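Local coordinates for protein alpha-galactosidase (Thermus thermophilus, PDB 6LCJ) that probably releases terminal alpha-linked galactose from oligosaccharides by hydrolysis, working as a thermostable hexameric enzyme of glycoside hydrolase family GH36, at residues E[232-237]-E[291-296]; E[193-198]-E[214-219]; E[204-209]-E[283-288]. All blocks are in the same frame, centred on the assembly; numbering follows the deposited sequence.

Contact 1: E[232-237]-E[291-296]; sequences LWFAPF and RKALAW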
loop_
_atom_site.group_PDB
_atom_site.type_symbol
_atom_site.label_atom_id
_atom_site.label_comp_id
_atom_site.label_asym_id
_atom_site.label_seq_id
_atom_site.Cartn_x
_atom_site.Cartn_y
_atom_site.Cartn_z
ATOM N N LEU E 232 -25.349 -0.167 -46.222
ATOM C CA LEU E 232 -25.733 0.426 -44.948
ATOM C C LEU E 232 -24.944 -0.221 -43.811
ATOM O O LEU E 232 -24.572 -1.399 -43.875
ATOM C CB LEU E 232 -27.246 0.288 -44.720
ATOM C CG LEU E 232 -27.963 1.085 -43.622
ATOM C CD1 LEU E 232 -27.914 2.579 -43.863
ATOM C CD2 LEU E 232 -29.414 0.629 -43.525
ATOM N N TRP E 233 -24.711 0.572 -42.762
ATOM C CA TRP E 233 -23.882 0.235 -41.610
ATOM C C TRP E 233 -24.747 0.004 -40.375
ATOM O O TRP E 233 -25.630 0.811 -40.076
ATOM C CB TRP E 233 -22.904 1.390 -41.335
ATOM C CG TRP E 233 -22.051 1.305 -40.089
ATOM C CD1 TRP E 233 -20.779 0.813 -40.006
ATOM C CD2 TRP E 233 -22.390 1.757 -38.771
ATOM N NE1 TRP E 233 -20.305 0.932 -38.722
ATOM C CE2 TRP E 233 -21.277 1.501 -37.942
ATOM C CE3 TRP E 233 -23.523 2.352 -38.208
ATOM C CZ2 TRP E 233 -21.270 1.811 -36.580
ATOM C CZ3 TRP E 233 -23.510 2.664 -36.847
ATOM C CH2 TRP E 233 -22.394 2.388 -36.055
ATOM N N PHE E 234 -24.463 -1.069 -39.630
ATOM C CA PHE E 234 -25.072 -1.296 -38.318
ATOM C C PHE E 234 -24.011 -1.707 -37.303
ATOM O O PHE E 234 -22.961 -2.235 -37.659
ATOM C CB PHE E 234 -26.141 -2.401 -38.340
ATOM C CG PHE E 234 -27.257 -2.147 -39.289
ATOM C CD1 PHE E 234 -27.169 -2.573 -40.608
ATOM C CD2 PHE E 234 -28.405 -1.497 -38.865
ATOM C CE1 PHE E 234 -28.194 -2.335 -41.498
ATOM C CE2 PHE E 234 -29.450 -1.257 -39.743
ATOM C CZ PHE E 234 -29.343 -1.681 -41.068
ATOM N N ALA E 235 -24.317 -1.487 -36.019
ATOM C CA ALA E 235 -23.593 -2.081 -34.889
ATOM C C ALA E 235 -24.634 -2.847 -34.081
ATOM O O ALA E 235 -25.063 -2.392 -33.011
ATOM C CB ALA E 235 -22.880 -1.031 -34.034
ATOM N N PRO E 236 -25.058 -4.020 -34.562
ATOM C CA PRO E 236 -26.346 -4.577 -34.107
ATOM C C PRO E 236 -26.396 -4.985 -32.635
ATOM O O PRO E 236 -27.479 -4.929 -32.041
ATOM C CB PRO E 236 -26.555 -5.783 -35.040
ATOM C CG PRO E 236 -25.207 -6.087 -35.598
ATOM C CD PRO E 236 -24.457 -4.805 -35.655
ATOM N N PHE E 237 -25.281 -5.383 -32.017
ATOM C CA PHE E 237 -25.296 -5.855 -30.637
ATOM C C PHE E 237 -24.752 -4.833 -29.646
ATOM O O PHE E 237 -24.409 -5.200 -28.513
ATOM C CB PHE E 237 -24.514 -7.154 -30.515
ATOM C CG PHE E 237 -25.067 -8.248 -31.351
ATOM C CD1 PHE E 237 -26.100 -9.042 -30.884
ATOM C CD2 PHE E 237 -24.558 -8.488 -32.616
ATOM C CE1 PHE E 237 -26.608 -10.064 -31.668
ATOM C CE2 PHE E 237 -25.062 -9.482 -33.390
ATOM C CZ PHE E 237 -26.078 -10.284 -32.926
ATOM N N ARG E 291 -33.051 -8.172 -42.131
ATOM C CA ARG E 291 -34.253 -8.264 -42.959
ATOM C C ARG E 291 -34.833 -6.881 -43.276
ATOM O O ARG E 291 -35.201 -6.603 -44.423
ATOM C CB ARG E 291 -35.288 -9.159 -42.270
ATOM C CG ARG E 291 -34.819 -10.608 -42.153
ATOM C CD ARG E 291 -35.878 -11.536 -41.543
ATOM N NE ARG E 291 -35.455 -12.946 -41.465
ATOM C CZ ARG E 291 -35.007 -13.687 -42.494
ATOM N NH1 ARG E 291 -34.896 -13.172 -43.716
ATOM N NH2 ARG E 291 -34.656 -14.959 -42.304
ATOM N N LYS E 292 -34.900 -5.986 -42.289
ATOM C CA LYS E 292 -35.399 -4.645 -42.588
ATOM C C LYS E 292 -34.515 -3.924 -43.615
ATOM O O LYS E 292 -35.027 -3.217 -44.494
ATOM C CB LYS E 292 -35.512 -3.823 -41.311
ATOM C CG LYS E 292 -35.651 -2.356 -41.561
ATOM C CD LYS E 292 -36.109 -1.620 -40.318
ATOM C CE LYS E 292 -35.193 -1.918 -39.152
ATOM N NZ LYS E 292 -35.160 -0.808 -38.177
ATOM N N ALA E 293 -33.188 -4.086 -43.527
ATOM C CA ALA E 293 -32.305 -3.375 -44.451
ATOM C C ALA E 293 -32.448 -3.901 -45.876
ATOM O O ALA E 293 -32.448 -3.116 -46.832
ATOM C CB ALA E 293 -30.850 -3.469 -43.986
ATOM N N LEU E 294 -32.574 -5.223 -46.039
ATOM C CA LEU E 294 -32.803 -5.788 -47.368
ATOM C C LEU E 294 -34.102 -5.275 -47.957
ATOM O O LEU E 294 -34.154 -4.900 -49.136
ATOM C CB LEU E 294 -32.837 -7.310 -47.320
ATOM C CG LEU E 294 -31.618 -8.111 -46.898
ATOM C CD1 LEU E 294 -31.723 -9.505 -47.455
ATOM C CD2 LEU E 294 -30.334 -7.450 -47.353
ATOM N N ALA E 295 -35.165 -5.241 -47.151
ATOM C CA ALA E 295 -36.443 -4.744 -47.647
ATOM C C ALA E 295 -36.333 -3.291 -48.058
ATOM O O ALA E 295 -37.012 -2.853 -48.991
ATOM C CB ALA E 295 -37.528 -4.917 -46.590
ATOM N N TRP E 296 -35.469 -2.537 -47.385
ATOM C CA TRP E 296 -35.239 -1.143 -47.726
ATOM C C TRP E 296 -34.551 -0.966 -49.072
ATOM O O TRP E 296 -34.586 0.139 -49.618
ATOM C CB TRP E 296 -34.392 -0.490 -46.641
ATOM C CG TRP E 296 -35.180 -0.016 -45.484
ATOM C CD1 TRP E 296 -36.524 0.131 -45.423
ATOM C CD2 TRP E 296 -34.662 0.399 -44.208
ATOM N NE1 TRP E 296 -36.888 0.604 -44.182
ATOM C CE2 TRP E 296 -35.762 0.777 -43.420
ATOM C CE3 TRP E 296 -33.374 0.484 -43.661
ATOM C CZ2 TRP E 296 -35.619 1.235 -42.109
ATOM C CZ3 TRP E 296 -33.233 0.935 -42.367
ATOM C CH2 TRP E 296 -34.355 1.305 -41.599
#
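Phe234 and Leu232, both on strand 229-234, meet Ala293 and Trp296 of helix 280-296 in a buried, wholly apolar seam. The evidence lies in which carbons approach. CZ of Phe234 comes within 3.7 Å of CB of Ala293 and its CE1 within 3.8 Å of the same methyl, so the far end of the ring rather than its root does the touching, and the methyl lies oblique to the ring plane. CG of Phe234 is set beside the backbone N and opposite the carbonyl carbon (chi1 -58°), a torsion that carries the ring out from the strand toward the helix. Leu232 behaves differently: its CG stands anti to the backbone N (chi1 -166°), and CD2, which continues the extended line from CA through CB and CG, is the methyl that reaches the helix. It sits in the plane of the Trp296 indole, at the edge of the six-membered ring, 4.0 Å from CE3 and equally far from CZ3. The same CD2 is 4.4 Å from CB of Ala293, so one leucine methyl meets both helix residues. One face of the indole is backed by CG of Lys292, 3.6 Å above its plane and toward the rim, a residue one helical turn earlier. Met216 of helix 216-224 also touches both Leu232 and Trp296, and Leu301 of strand 298-303 packs on both Phe234 and Ala293. The short segments run nearly antiparallel, at 168°, with axes 10.6 Å apart, and helix 280-296 leads into strand 298-303, the parallel neighbour of strand 229-234. This strand-against-helix layer is that of a TIM barrel, the eightfold beta/alpha fold to which the Melibiase family belongs.

Contact 2: E[193-198]-E[214-219]; sequences FQIDDG and RGMAFL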
loop_
_atom_site.group_PDB
_atom_site.type_symbol
_atom_site.label_atom_id
_atom_site.label_comp_id
_atom_site.label_asym_id
_atom_site.label_seq_id
_atom_site.Cartn_x
_atom_site.Cartn_y
_atom_site.Cartn_z
ATOM N N PHE E 193 -22.529 2.123 -53.094
ATOM C CA PHE E 193 -22.530 3.401 -52.394
ATOM C C PHE E 193 -23.023 3.119 -50.977
ATOM O O PHE E 193 -24.205 2.811 -50.783
ATOM C CB PHE E 193 -23.427 4.404 -53.107
ATOM C CG PHE E 193 -23.355 5.791 -52.545
ATOM C CD1 PHE E 193 -24.110 6.148 -51.443
ATOM C CD2 PHE E 193 -22.532 6.747 -53.126
ATOM C CE1 PHE E 193 -24.051 7.438 -50.927
ATOM C CE2 PHE E 193 -22.469 8.045 -52.613
ATOM C CZ PHE E 193 -23.239 8.389 -51.508
ATOM N N GLN E 194 -22.126 3.208 -49.990
ATOM C CA GLN E 194 -22.404 2.695 -48.652
ATOM C C GLN E 194 -22.516 3.830 -47.644
ATOM O O GLN E 194 -21.567 4.591 -47.460
ATOM C CB GLN E 194 -21.335 1.699 -48.213
ATOM C CG GLN E 194 -21.677 0.981 -46.898
ATOM C CD GLN E 194 -20.605 1.203 -45.852
ATOM O OE1 GLN E 194 -19.426 0.893 -46.084
ATOM N NE2 GLN E 194 -20.993 1.766 -44.705
ATOM N N ILE E 195 -23.680 3.931 -46.998
ATOM C CA ILE E 195 -23.938 4.899 -45.932
ATOM C C ILE E 195 -23.445 4.315 -44.613
ATOM O O ILE E 195 -23.847 3.212 -44.226
ATOM C CB ILE E 195 -25.432 5.243 -45.847
ATOM C CG1 ILE E 195 -25.882 5.919 -47.124
ATOM C CG2 ILE E 195 -25.726 6.165 -44.680
ATOM C CD1 ILE E 195 -27.227 5.486 -47.516
ATOM N N ASP E 196 -22.595 5.055 -43.915
ATOM C CA ASP E 196 -21.994 4.529 -42.710
ATOM C C ASP E 196 -22.687 5.103 -41.471
ATOM O O ASP E 196 -23.862 5.495 -41.513
ATOM C CB ASP E 196 -20.490 4.825 -42.715
ATOM C CG ASP E 196 -19.688 3.789 -41.936
ATOM O OD1 ASP E 196 -19.384 4.047 -40.735
ATOM O OD2 ASP E 196 -19.335 2.739 -42.532
ATOM N N ASP E 197 -21.961 5.141 -40.358
ATOM C CA ASP E 197 -22.478 5.648 -39.099
ATOM C C ASP E 197 -22.940 7.087 -39.271
ATOM O O ASP E 197 -22.276 7.890 -39.930
ATOM C CB ASP E 197 -21.372 5.529 -38.046
ATOM C CG ASP E 197 -21.802 5.937 -36.654
ATOM O OD1 ASP E 197 -23.010 6.070 -36.371
ATOM O OD2 ASP E 197 -20.893 6.101 -35.811
ATOM N N GLY E 198 -24.121 7.393 -38.725
ATOM C CA GLY E 198 -24.670 8.731 -38.786
ATOM C C GLY E 198 -26.091 8.847 -39.312
ATOM O O GLY E 198 -26.695 9.921 -39.231
ATOM N N ARG E 214 -36.739 11.614 -45.801
ATOM C CA ARG E 214 -37.514 10.742 -46.679
ATOM C C ARG E 214 -37.279 9.260 -46.405
ATOM O O ARG E 214 -37.860 8.422 -47.102
ATOM C CB ARG E 214 -37.231 11.068 -48.150
ATOM C CG ARG E 214 -38.027 12.278 -48.659
ATOM C CD ARG E 214 -37.507 12.820 -49.987
ATOM N NE ARG E 214 -36.240 13.518 -49.813
ATOM C CZ ARG E 214 -35.536 14.072 -50.795
ATOM N NH1 ARG E 214 -35.983 14.024 -52.046
ATOM N NH2 ARG E 214 -34.380 14.675 -50.519
ATOM N N GLY E 215 -36.462 8.910 -45.415
ATOM C CA GLY E 215 -36.301 7.523 -45.033
ATOM C C GLY E 215 -35.250 6.796 -45.852
ATOM O O GLY E 215 -34.851 7.218 -46.939
ATOM N N MET E 216 -34.810 5.658 -45.310
ATOM C CA MET E 216 -33.660 4.971 -45.882
ATOM C C MET E 216 -34.008 4.234 -47.164
ATOM O O MET E 216 -33.133 4.046 -48.015
ATOM C CB MET E 216 -33.049 4.002 -44.862
ATOM C CG MET E 216 -32.629 4.667 -43.561
ATOM S SD MET E 216 -31.630 6.164 -43.772
ATOM C CE MET E 216 -30.141 5.491 -44.524
ATOM N N ALA E 217 -35.258 3.812 -47.335
ATOM C CA ALA E 217 -35.603 3.089 -48.555
ATOM C C ALA E 217 -35.566 4.004 -49.768
ATOM O O ALA E 217 -35.266 3.549 -50.875
ATOM C CB ALA E 217 -36.977 2.442 -48.420
ATOM N N PHE E 218 -35.851 5.293 -49.572
ATOM C CA PHE E 218 -35.786 6.261 -50.660
ATOM C C PHE E 218 -34.349 6.471 -51.124
ATOM O O PHE E 218 -34.050 6.397 -52.324
ATOM C CB PHE E 218 -36.405 7.579 -50.198
ATOM C CG PHE E 218 -35.993 8.762 -51.010
ATOM C CD1 PHE E 218 -36.570 9.001 -52.252
ATOM C CD2 PHE E 218 -35.033 9.647 -50.534
ATOM C CE1 PHE E 218 -36.191 10.099 -53.015
ATOM C CE2 PHE E 218 -34.647 10.752 -51.284
ATOM C CZ PHE E 218 -35.228 10.977 -52.532
ATOM N N LEU E 219 -33.450 6.745 -50.174
ATOM C CA LEU E 219 -32.027 6.866 -50.467
ATOM C C LEU E 219 -31.502 5.681 -51.270
ATOM O O LEU E 219 -30.749 5.858 -52.233
ATOM C CB LEU E 219 -31.257 6.998 -49.157
ATOM C CG LEU E 219 -29.992 7.842 -49.146
ATOM C CD1 LEU E 219 -30.239 9.175 -49.817
ATOM C CD2 LEU E 219 -29.585 8.024 -47.702
#
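In Ile195, chi1 (-64°) sets CG1 beside the backbone N, and an unstaggered chi2 (142°) then turns CD1 to Leu219 and Met216. Met216 answers with a chain bent at chi2 and chi3, and its folded end brings CE to 4.2 Å from CD1 of Ile195. The closest approach is methyl to methyl: CD1 of Ile195 lies 3.5 Å from CD2 of Leu219 and 4.0 Å from its CG, the two side chains passing each other at a slant. All three residues are buried. The chain leaves strand 192-195, passes through the short strands 200-202 and 205-206, and only then enters helix 216-224 and strand 229-234; the two barrel strands are parallel neighbours, so this is a beta-alpha-beta crossover of the TIM barrel with a long first connection, its helix entered through the N-cap residue Gly215. The residues flanking Ile195 are polar and bond to each other. NE2 of Gln194 donates to OD2 of Asp196 at 2.9 Å, on the anti side and somewhat tilted out of the carboxylate plane, while N of Asp197 meets OD1 of Asp196 at 2.8 Å from above that plane. Lys302 adds a salt bridge to the same OD2.

Contact 3: E[204-209]-E[283-288]; sequences GDWEPN and VEWAAD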
loop_
_atom_site.group_PDB
_atom_site.type_symbol
_atom_site.label_atom_id
_atom_site.label_comp_id
_atom_site.label_asym_id
_atom_site.label_seq_id
_atom_site.Cartn_x
_atom_site.Cartn_y
_atom_site.Cartn_z
ATOM N N GLY E 204 -29.203 0.787 -31.194
ATOM C CA GLY E 204 -30.409 0.081 -30.829
ATOM C C GLY E 204 -31.685 0.690 -31.375
ATOM O O GLY E 204 -32.732 0.027 -31.335
ATOM N N ASP E 205 -31.623 1.918 -31.891
ATOM C CA ASP E 205 -32.732 2.589 -32.573
ATOM C C ASP E 205 -32.338 2.812 -34.038
ATOM O O ASP E 205 -32.037 3.932 -34.461
ATOM C CB ASP E 205 -33.075 3.902 -31.860
ATOM C CG ASP E 205 -34.419 4.487 -32.302
ATOM O OD1 ASP E 205 -35.071 3.903 -33.200
ATOM O OD2 ASP E 205 -34.805 5.543 -31.756
ATOM N N TRP E 206 -32.329 1.725 -34.808
ATOM C CA TRP E 206 -31.875 1.717 -36.197
ATOM C C TRP E 206 -33.012 2.158 -37.120
ATOM O O TRP E 206 -33.606 1.384 -37.875
ATOM C CB TRP E 206 -31.343 0.337 -36.556
ATOM C CG TRP E 206 -30.214 -0.004 -35.657
ATOM C CD1 TRP E 206 -30.240 -0.840 -34.573
ATOM C CD2 TRP E 206 -28.890 0.538 -35.716
ATOM N NE1 TRP E 206 -29.006 -0.870 -33.973
ATOM C CE2 TRP E 206 -28.158 -0.030 -34.656
ATOM C CE3 TRP E 206 -28.251 1.449 -36.570
ATOM C CZ2 TRP E 206 -26.816 0.282 -34.426
ATOM C CZ3 TRP E 206 -26.932 1.759 -36.339
ATOM C CH2 TRP E 206 -26.222 1.176 -35.280
ATOM N N GLU E 207 -33.305 3.448 -37.022
ATOM C CA GLU E 207 -34.319 4.151 -37.776
ATOM C C GLU E 207 -33.746 5.519 -38.102
ATOM O O GLU E 207 -32.944 6.058 -37.325
ATOM C CB GLU E 207 -35.631 4.296 -36.981
ATOM C CG GLU E 207 -36.423 3.004 -36.804
ATOM C CD GLU E 207 -36.950 2.457 -38.119
ATOM O OE1 GLU E 207 -37.359 3.264 -38.986
ATOM O OE2 GLU E 207 -36.955 1.219 -38.292
ATOM N N PRO E 208 -34.109 6.089 -39.246
ATOM C CA PRO E 208 -33.446 7.323 -39.688
ATOM C C PRO E 208 -33.740 8.496 -38.768
ATOM O O PRO E 208 -34.880 8.725 -38.363
ATOM C CB PRO E 208 -34.016 7.555 -41.092
ATOM C CG PRO E 208 -35.169 6.589 -41.244
ATOM C CD PRO E 208 -34.897 5.456 -40.315
ATOM N N ASN E 209 -32.693 9.244 -38.442
ATOM C CA ASN E 209 -32.836 10.470 -37.671
ATOM C C ASN E 209 -33.363 11.596 -38.566
ATOM O O ASN E 209 -33.714 11.400 -39.733
ATOM C CB ASN E 209 -31.511 10.837 -36.988
ATOM C CG ASN E 209 -30.344 11.065 -37.979
ATOM O OD1 ASN E 209 -30.494 11.715 -39.020
ATOM N ND2 ASN E 209 -29.163 10.555 -37.621
ATOM N N VAL E 283 -30.962 -12.259 -30.909
ATOM C CA VAL E 283 -30.536 -12.717 -32.230
ATOM C C VAL E 283 -31.652 -12.543 -33.249
ATOM O O VAL E 283 -31.410 -12.163 -34.398
ATOM C CB VAL E 283 -30.085 -14.182 -32.159
ATOM C CG1 VAL E 283 -29.679 -14.665 -33.528
ATOM C CG2 VAL E 283 -28.967 -14.329 -31.167
ATOM N N GLU E 284 -32.887 -12.854 -32.852
ATOM C CA GLU E 284 -34.034 -12.682 -33.737
ATOM C C GLU E 284 -34.207 -11.219 -34.121
ATOM O O GLU E 284 -34.480 -10.896 -35.284
ATOM C CB GLU E 284 -35.278 -13.215 -33.028
ATOM C CG GLU E 284 -36.539 -13.357 -33.838
ATOM C CD GLU E 284 -37.662 -13.958 -32.987
ATOM O OE1 GLU E 284 -37.578 -15.170 -32.652
ATOM O OE2 GLU E 284 -38.605 -13.212 -32.626
ATOM N N TRP E 285 -34.045 -10.324 -33.145
ATOM C CA TRP E 285 -34.165 -8.893 -33.390
ATOM C C TRP E 285 -33.052 -8.397 -34.315
ATOM O O TRP E 285 -33.309 -7.622 -35.247
ATOM C CB TRP E 285 -34.162 -8.176 -32.040
ATOM C CG TRP E 285 -34.130 -6.690 -32.040
ATOM C CD1 TRP E 285 -35.207 -5.842 -32.005
ATOM C CD2 TRP E 285 -32.964 -5.860 -32.016
ATOM N NE1 TRP E 285 -34.778 -4.532 -31.981
ATOM C CE2 TRP E 285 -33.406 -4.518 -31.987
ATOM C CE3 TRP E 285 -31.593 -6.116 -32.023
ATOM C CZ2 TRP E 285 -32.518 -3.440 -31.974
ATOM C CZ3 TRP E 285 -30.713 -5.039 -31.998
ATOM C CH2 TRP E 285 -31.179 -3.725 -31.970
ATOM N N ALA E 286 -31.816 -8.852 -34.094
ATOM C CA ALA E 286 -30.719 -8.423 -34.958
ATOM C C ALA E 286 -30.892 -8.965 -36.375
ATOM O O ALA E 286 -30.629 -8.253 -37.350
ATOM C CB ALA E 286 -29.367 -8.844 -34.367
ATOM N N ALA E 287 -31.348 -10.216 -36.509
ATOM C CA ALA E 287 -31.699 -10.724 -37.831
ATOM C C ALA E 287 -32.815 -9.900 -38.475
ATOM O O ALA E 287 -32.824 -9.720 -39.695
ATOM C CB ALA E 287 -32.093 -12.197 -37.749
ATOM N N ASP E 288 -33.750 -9.374 -37.684
ATOM C CA ASP E 288 -34.770 -8.500 -38.249
ATOM C C ASP E 288 -34.203 -7.166 -38.701
ATOM O O ASP E 288 -34.831 -6.499 -39.530
ATOM C CB ASP E 288 -35.889 -8.246 -37.243
ATOM C CG ASP E 288 -36.745 -9.462 -37.017
ATOM O OD1 ASP E 288 -36.531 -10.486 -37.714
ATOM O OD2 ASP E 288 -37.632 -9.398 -36.138
#
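Trp285 sets the rim of its six-membered ring against both the backbone of Gly204 and the indole of Trp206, and there the packing is closest. CH2 of Trp285 lies 4.0 Å from CD1 and 4.1 Å from NE1 of Trp206, arriving at the edge of that indole near its plane, with the two side chains crossing at about a right angle. Beside it, CZ2 of Trp285 is 3.5 Å from O of Gly204, which sits in the plane of the Trp285 ring at its edge; CA of Gly204 is 4.0 Å from CH2. An extended chi1 (174°) holds the Trp285 indole out from the helix and lets its far end make all these contacts. Trp206 is the centre of an inverse gamma turn, marked by a weak bond of 2.9 Å from N of Glu207 to O of Asp205. The other side is loose: Trp206 is buried, but Gly204 and Trp285 stay partly exposed, the CB of Asp205 points away from the helix, and Glu284 and Asp288 are exposed on helix 280-296. Only 92 Å² is buried in all. Trp206 leans inward, edge-to-face with Phe234 of strand 229-234 and against Leu289, Trp285 meets Trp252 edge-to-face, and Val283 and Ala287 turn to the adjoining helix 317-331.

Contacts 1 and 2 are core packing, with every touching residue in contact 2 buried and three of four in contact 1; contact 3 lies nearer the surface and is only partly buried. The first two join helices to parallel neighbours of one barrel sheet, strands 229-234 and 192-195; contact 2 uses aliphatic carbons alone, contact 1 mixes aliphatic with aromatic ones. Contact 3 shares helix 280-296 with contact 1, about 7 Å away between centres, yet sets two indoles against each other and brings a backbone carbonyl to a ring edge. Lys292 ties these two by a salt bridge to Glu207 and a probable hydrogen bond to O of Trp206. Contacts 2 and 3 meet where Gly198 O probably accepts from Asn209 ND2.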